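Local coordinates for uncharacterized protein (Bacteroides ovatus, PDB 4DQA) that is of unknown function but, with an E-set-like N-terminal domain and a concanavalin A-like lectin/glucanase domain, probably binds carbohydrate, at residues S53-Y58 with S108-M113; A227-Q232 with N296-N301. All blocks are in the same frame, centred on the assembly; numbering follows the deposited sequence.

Contact 1 (S53-Y58 with S108-M113)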
loop_
_atom_site.group_PDB
_atom_site.type_symbol
_atom_site.label_atom_id
_atom_site.label_comp_id
_atom_site.label_asym_id
_atom_site.label_seq_id
_atom_site.Cartn_x
_atom_site.Cartn_y
_atom_site.Cartn_z
ATOM N N SER A 53 1.230 -12.564 21.732
ATOM C CA SER A 53 -0.221 -12.625 21.928
ATOM C C SER A 53 -0.777 -11.373 22.613
ATOM O O SER A 53 -1.952 -11.057 22.429
ATOM C CB SER A 53 -0.672 -13.904 22.692
ATOM O OG SER A 53 -0.140 -13.931 23.991
ATOM N N VAL A 54 0.064 -10.657 23.368
ATOM C CA VAL A 54 -0.311 -9.373 23.934
ATOM C C VAL A 54 -0.659 -8.375 22.819
ATOM O O VAL A 54 -1.643 -7.622 22.904
ATOM C CB VAL A 54 0.847 -8.886 24.802
ATOM C CG1 VAL A 54 0.765 -7.430 25.123
ATOM C CG2 VAL A 54 0.912 -9.734 26.046
ATOM N N VAL A 55 0.096 -8.395 21.724
ATOM C CA VAL A 55 -0.190 -7.531 20.584
ATOM C C VAL A 55 -1.456 -7.982 19.867
ATOM O O VAL A 55 -2.257 -7.181 19.437
ATOM C CB VAL A 55 1.001 -7.507 19.614
ATOM C CG1 VAL A 55 0.697 -6.671 18.385
ATOM C CG2 VAL A 55 2.241 -6.976 20.335
ATOM N N ASP A 56 -1.667 -9.296 19.784
ATOM C CA ASP A 56 -2.883 -9.803 19.187
ATOM C C ASP A 56 -4.110 -9.374 19.994
ATOM O O ASP A 56 -5.134 -9.009 19.407
ATOM C CB ASP A 56 -2.811 -11.326 19.055
ATOM C CG ASP A 56 -1.597 -11.795 18.251
ATOM O OD1 ASP A 56 -1.186 -11.101 17.304
ATOM O OD2 ASP A 56 -1.064 -12.875 18.574
ATOM N N GLU A 57 -4.034 -9.435 21.322
ATOM C CA GLU A 57 -5.158 -8.974 22.138
ATOM C C GLU A 57 -5.445 -7.502 21.939
ATOM O O GLU A 57 -6.603 -7.091 21.923
ATOM C CB GLU A 57 -4.936 -9.199 23.624
ATOM C CG GLU A 57 -5.016 -10.606 24.095
ATOM C CD GLU A 57 -4.899 -10.676 25.602
ATOM O OE1 GLU A 57 -3.770 -10.646 26.112
ATOM O OE2 GLU A 57 -5.936 -10.785 26.273
ATOM N N TYR A 58 -4.384 -6.706 21.832
ATOM C CA TYR A 58 -4.535 -5.273 21.619
ATOM C C TYR A 58 -5.200 -5.042 20.269
ATOM O O TYR A 58 -6.173 -4.289 20.137
ATOM C CB TYR A 58 -3.146 -4.595 21.680
ATOM C CG TYR A 58 -3.201 -3.087 21.682
ATOM C CD1 TYR A 58 -3.407 -2.399 20.518
ATOM C CD2 TYR A 58 -2.996 -2.372 22.859
ATOM C CE1 TYR A 58 -3.446 -1.018 20.504
ATOM C CE2 TYR A 58 -3.034 -0.977 22.858
ATOM C CZ TYR A 58 -3.258 -0.324 21.683
ATOM O OH TYR A 58 -3.316 1.072 21.629
ATOM N N SER A 108 2.713 -0.311 10.891
ATOM C CA SER A 108 2.953 0.254 12.197
ATOM C C SER A 108 3.379 -0.885 13.110
ATOM O O SER A 108 2.872 -1.987 13.017
ATOM C CB SER A 108 1.725 1.023 12.692
ATOM O OG SER A 108 1.502 2.174 11.878
ATOM N N TYR A 109 4.375 -0.606 13.935
ATOM C CA TYR A 109 5.019 -1.635 14.745
ATOM C C TYR A 109 4.867 -1.334 16.215
ATOM O O TYR A 109 4.631 -0.182 16.610
ATOM C CB TYR A 109 6.514 -1.707 14.398
ATOM C CG TYR A 109 6.762 -2.105 12.971
ATOM C CD1 TYR A 109 6.857 -3.443 12.611
ATOM C CD2 TYR A 109 6.851 -1.151 11.980
ATOM C CE1 TYR A 109 7.069 -3.809 11.291
ATOM C CE2 TYR A 109 7.062 -1.502 10.666
ATOM C CZ TYR A 109 7.151 -2.835 10.332
ATOM O OH TYR A 109 7.352 -3.189 9.028
ATOM N N VAL A 110 4.999 -2.366 17.034
ATOM C CA VAL A 110 4.903 -2.176 18.469
ATOM C C VAL A 110 5.923 -3.042 19.177
ATOM O O VAL A 110 6.239 -4.160 18.753
ATOM C CB VAL A 110 3.473 -2.486 18.971
ATOM C CG1 VAL A 110 3.079 -3.913 18.604
ATOM C CG2 VAL A 110 3.333 -2.243 20.481
ATOM N N LEU A 111 6.432 -2.507 20.271
ATOM C CA LEU A 111 7.263 -3.255 21.195
ATOM C C LEU A 111 6.576 -3.174 22.555
ATOM O O LEU A 111 6.539 -2.103 23.167
ATOM C CB LEU A 111 8.669 -2.644 21.275
ATOM C CG LEU A 111 9.592 -3.308 22.298
ATOM C CD1 LEU A 111 9.870 -4.727 21.899
ATOM C CD2 LEU A 111 10.899 -2.529 22.432
ATOM N N PRO A 112 6.024 -4.292 23.036
ATOM C CA PRO A 112 5.377 -4.302 24.342
ATOM C C PRO A 112 6.364 -4.779 25.381
ATOM O O PRO A 112 6.940 -5.847 25.199
ATOM C CB PRO A 112 4.241 -5.308 24.162
ATOM C CG PRO A 112 4.768 -6.287 23.149
ATOM C CD PRO A 112 5.740 -5.517 22.269
HETATM N N MSE A 113 6.601 -3.973 26.410
HETATM C CA MSE A 113 7.527 -4.347 27.472
HETATM C C MSE A 113 6.774 -4.671 28.756
HETATM O O MSE A 113 5.931 -3.906 29.196
HETATM C CB MSE A 113 8.479 -3.197 27.758
HETATM C CG MSE A 113 9.309 -2.722 26.578
HETATM SE SE MSE A 113 10.551 -4.103 25.986
HETATM C CE MSE A 113 11.244 -4.690 27.635
#

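Contact 2 (A227-Q232 with N296-N301)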
loop_
_atom_site.group_PDB
_atom_site.type_symbol
_atom_site.label_atom_id
_atom_site.label_comp_id
_atom_site.label_asym_id
_atom_site.label_seq_id
_atom_site.Cartn_x
_atom_site.Cartn_y
_atom_site.Cartn_z
ATOM N N ALA A 227 -9.688 2.898 -10.785
ATOM C CA ALA A 227 -9.915 1.453 -10.872
ATOM C C ALA A 227 -11.188 1.127 -11.635
ATOM O O ALA A 227 -12.181 1.871 -11.597
ATOM C CB ALA A 227 -9.963 0.809 -9.482
ATOM N N LEU A 228 -11.148 0.006 -12.346
ATOM C CA LEU A 228 -12.321 -0.569 -12.990
ATOM C C LEU A 228 -12.446 -1.986 -12.438
ATOM O O LEU A 228 -11.464 -2.732 -12.468
ATOM C CB LEU A 228 -12.079 -0.638 -14.485
ATOM C CG LEU A 228 -13.034 -1.529 -15.285
ATOM C CD1 LEU A 228 -14.448 -0.965 -15.305
ATOM C CD2 LEU A 228 -12.512 -1.711 -16.692
ATOM N N THR A 229 -13.632 -2.348 -11.966
ATOM C CA THR A 229 -13.883 -3.706 -11.483
ATOM C C THR A 229 -15.074 -4.290 -12.217
ATOM O O THR A 229 -15.976 -3.564 -12.639
ATOM C CB THR A 229 -14.153 -3.774 -9.962
ATOM O OG1 THR A 229 -15.380 -3.110 -9.637
ATOM C CG2 THR A 229 -12.997 -3.168 -9.166
ATOM N N TYR A 230 -15.072 -5.602 -12.372
ATOM C CA TYR A 230 -16.280 -6.308 -12.801
ATOM C C TYR A 230 -16.383 -7.580 -11.990
ATOM O O TYR A 230 -15.435 -8.350 -11.920
ATOM C CB TYR A 230 -16.198 -6.673 -14.272
ATOM C CG TYR A 230 -17.342 -7.509 -14.803
ATOM C CD1 TYR A 230 -18.665 -7.124 -14.624
ATOM C CD2 TYR A 230 -17.086 -8.647 -15.541
ATOM C CE1 TYR A 230 -19.710 -7.870 -15.159
ATOM C CE2 TYR A 230 -18.127 -9.398 -16.080
ATOM C CZ TYR A 230 -19.423 -8.999 -15.889
ATOM O OH TYR A 230 -20.437 -9.754 -16.424
ATOM N N ASP A 231 -17.537 -7.749 -11.364
ATOM C CA ASP A 231 -17.874 -8.946 -10.600
ATOM C C ASP A 231 -18.812 -9.757 -11.483
ATOM O O ASP A 231 -19.987 -9.423 -11.603
ATOM C CB ASP A 231 -18.568 -8.532 -9.305
ATOM C CG ASP A 231 -18.791 -9.692 -8.350
ATOM O OD1 ASP A 231 -19.333 -10.740 -8.770
ATOM O OD2 ASP A 231 -18.420 -9.538 -7.166
ATOM N N GLN A 232 -18.291 -10.794 -12.113
ATOM C CA GLN A 232 -19.083 -11.504 -13.106
ATOM C C GLN A 232 -20.348 -12.173 -12.531
ATOM O O GLN A 232 -21.407 -12.109 -13.150
ATOM C CB GLN A 232 -18.203 -12.500 -13.866
ATOM C CG GLN A 232 -18.968 -13.388 -14.843
ATOM C CD GLN A 232 -19.490 -14.648 -14.183
ATOM O OE1 GLN A 232 -18.809 -15.249 -13.347
ATOM N NE2 GLN A 232 -20.700 -15.058 -14.553
ATOM N N ASN A 296 -12.982 -1.583 -0.248
ATOM C CA ASN A 296 -12.039 -1.538 0.857
ATOM C C ASN A 296 -10.653 -1.993 0.428
ATOM O O ASN A 296 -9.648 -1.424 0.839
ATOM C CB ASN A 296 -12.520 -2.371 2.032
ATOM C CG ASN A 296 -13.660 -1.711 2.766
ATOM O OD1 ASN A 296 -13.839 -0.498 2.688
ATOM N ND2 ASN A 296 -14.435 -2.502 3.489
ATOM N N GLN A 297 -10.592 -3.010 -0.420
ATOM C CA GLN A 297 -9.286 -3.475 -0.888
ATOM C C GLN A 297 -8.626 -2.433 -1.770
ATOM O O GLN A 297 -7.409 -2.262 -1.734
ATOM C CB GLN A 297 -9.426 -4.800 -1.643
ATOM C CG GLN A 297 -9.637 -5.982 -0.737
ATOM C CD GLN A 297 -10.097 -7.232 -1.459
ATOM O OE1 GLN A 297 -10.628 -7.192 -2.564
ATOM N NE2 GLN A 297 -9.900 -8.378 -0.802
ATOM N N LEU A 298 -9.416 -1.748 -2.577
ATOM C CA LEU A 298 -8.858 -0.705 -3.411
ATOM C C LEU A 298 -8.327 0.433 -2.550
ATOM O O LEU A 298 -7.209 0.888 -2.764
ATOM C CB LEU A 298 -9.905 -0.174 -4.377
ATOM C CG LEU A 298 -10.412 -1.153 -5.432
ATOM C CD1 LEU A 298 -11.602 -0.552 -6.148
ATOM C CD2 LEU A 298 -9.335 -1.472 -6.428
ATOM N N LYS A 299 -9.117 0.877 -1.578
ATOM C CA LYS A 299 -8.744 2.007 -0.723
ATOM C C LYS A 299 -7.505 1.754 0.079
ATOM O O LYS A 299 -6.639 2.632 0.170
ATOM C CB LYS A 299 -9.856 2.352 0.257
ATOM C CG LYS A 299 -11.019 3.011 -0.377
ATOM C CD LYS A 299 -12.178 3.050 0.608
ATOM C CE LYS A 299 -13.405 3.656 -0.047
ATOM N NZ LYS A 299 -14.611 3.520 0.809
ATOM N N GLN A 300 -7.410 0.563 0.662
ATOM C CA GLN A 300 -6.351 0.314 1.611
ATOM C C GLN A 300 -5.023 0.010 0.950
ATOM O O GLN A 300 -3.993 0.166 1.584
ATOM C CB GLN A 300 -6.753 -0.823 2.532
ATOM C CG GLN A 300 -7.913 -0.407 3.433
ATOM C CD GLN A 300 -8.247 -1.452 4.460
ATOM O OE1 GLN A 300 -9.255 -2.158 4.338
ATOM N NE2 GLN A 300 -7.404 -1.560 5.493
ATOM N N ASN A 301 -5.042 -0.354 -0.325
ATOM C CA ASN A 301 -3.821 -0.788 -1.002
ATOM C C ASN A 301 -3.368 0.107 -2.150
ATOM O O ASN A 301 -2.545 -0.292 -2.956
ATOM C CB ASN A 301 -3.974 -2.222 -1.496
ATOM C CG ASN A 301 -4.152 -3.180 -0.366
ATOM O OD1 ASN A 301 -3.210 -3.443 0.386
ATOM N ND2 ASN A 301 -5.381 -3.628 -0.163
#

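Contact 1 (S53-Y58 with S108-M113)
In helix 52-62, Val54 makes a light contact with Pro112 of strand 107-117: its CG1 lies 4.2 Å from Pro112 CB, the two side chains running alongside in opposing senses. The same valine also leans on Ile128 and Tyr130 of strand 128-135, so it bridges two neighbouring strands of the sheet. Val55 carries most of the contact. With CG1 anti to the backbone N (chi1 177°), the two methyls fork over Val110, whose CG1 sits 3.6 Å from Val55 CG2 and 3.7 Å from Val55 CG1. Val55 CG2 serves a second partner, reaching CG of the Pro112 ring at 3.8 Å, with the valine roughly perpendicular to the proline side chain. Met68 of strand 67-68 touches both Val55 and Pro112, and the four residues that meet are all buried. Val110 and Pro112 face the helix, while Leu111 between them has its CB directed away from it and touches Val49 of strand 43-49. The axes of the two segments approach to 9.3 Å at an angle of 118°, so the helix runs across the strand. This is helix-on-sheet packing, a short helix laid over one face of a mixed β-sheet in the BT_3987-like N-terminal domain, of the E-set clan.

Contact 2 (A227-Q232 with N296-N301)
Apolar contact between Leu298 and Ala227 joins helix 295-300 to strand 223-231. Both leucine methyls converge on the one alanine methyl: CD2 is 3.9 Å from Ala227 CB and CD1 is 4.0 Å from it, so the fork of the leucine straddles that carbon. CG of Leu298 stands anti to its own carbonyl carbon (chi1 -65°), and an extended chi2 (170°) then carries the two methyls to Ala227. A looser approach follows two residues along the strand, where CG2 of Thr229 comes within 4.2 Å of Leu298 CD1. All three residues are buried, and Tyr240 and Glu166 on the flanking strands also touch Leu298, which thus rests over three adjacent strands. These strands belong to the large antiparallel sheet of the concanavalin A-like domain, and the short helix after strand 282-289 packs one leucine against it. The one side-chain hydrogen bond inside either segment is at the helix end. Asn301, the first residue to leave helical geometry, turns its side chain back so that ND2 donates to Gln297 O at 2.9 Å. The N-H...O angle is 158°; the donor lies in the carbonyl plane, on a lone pair. The backbone bonds from Asn301 N to Gln297 O and Leu298 O are weak, and the side-chain amide supplements them.

In the fold
Contact 1 and contact 2 belong to different domains and come in series: 53-58 with 108-113 closes in the BT_3987-like N-terminal part before 227-232 with 296-301 opens in the concanavalin A-like part. Their centres are 30 Å apart and their nearest atoms about 11 Å apart, without touching, and they share no sheet. Contact 1 rests on the mixed sheet containing strand 107-117, contact 2 on the antiparallel sheet containing strand 223-231. Helices 52-62 and 295-300 are the two helices of an otherwise strand-rich chain, and each packs on a sheet of its own domain. Each contact is internal to its own domain; neither joins the two.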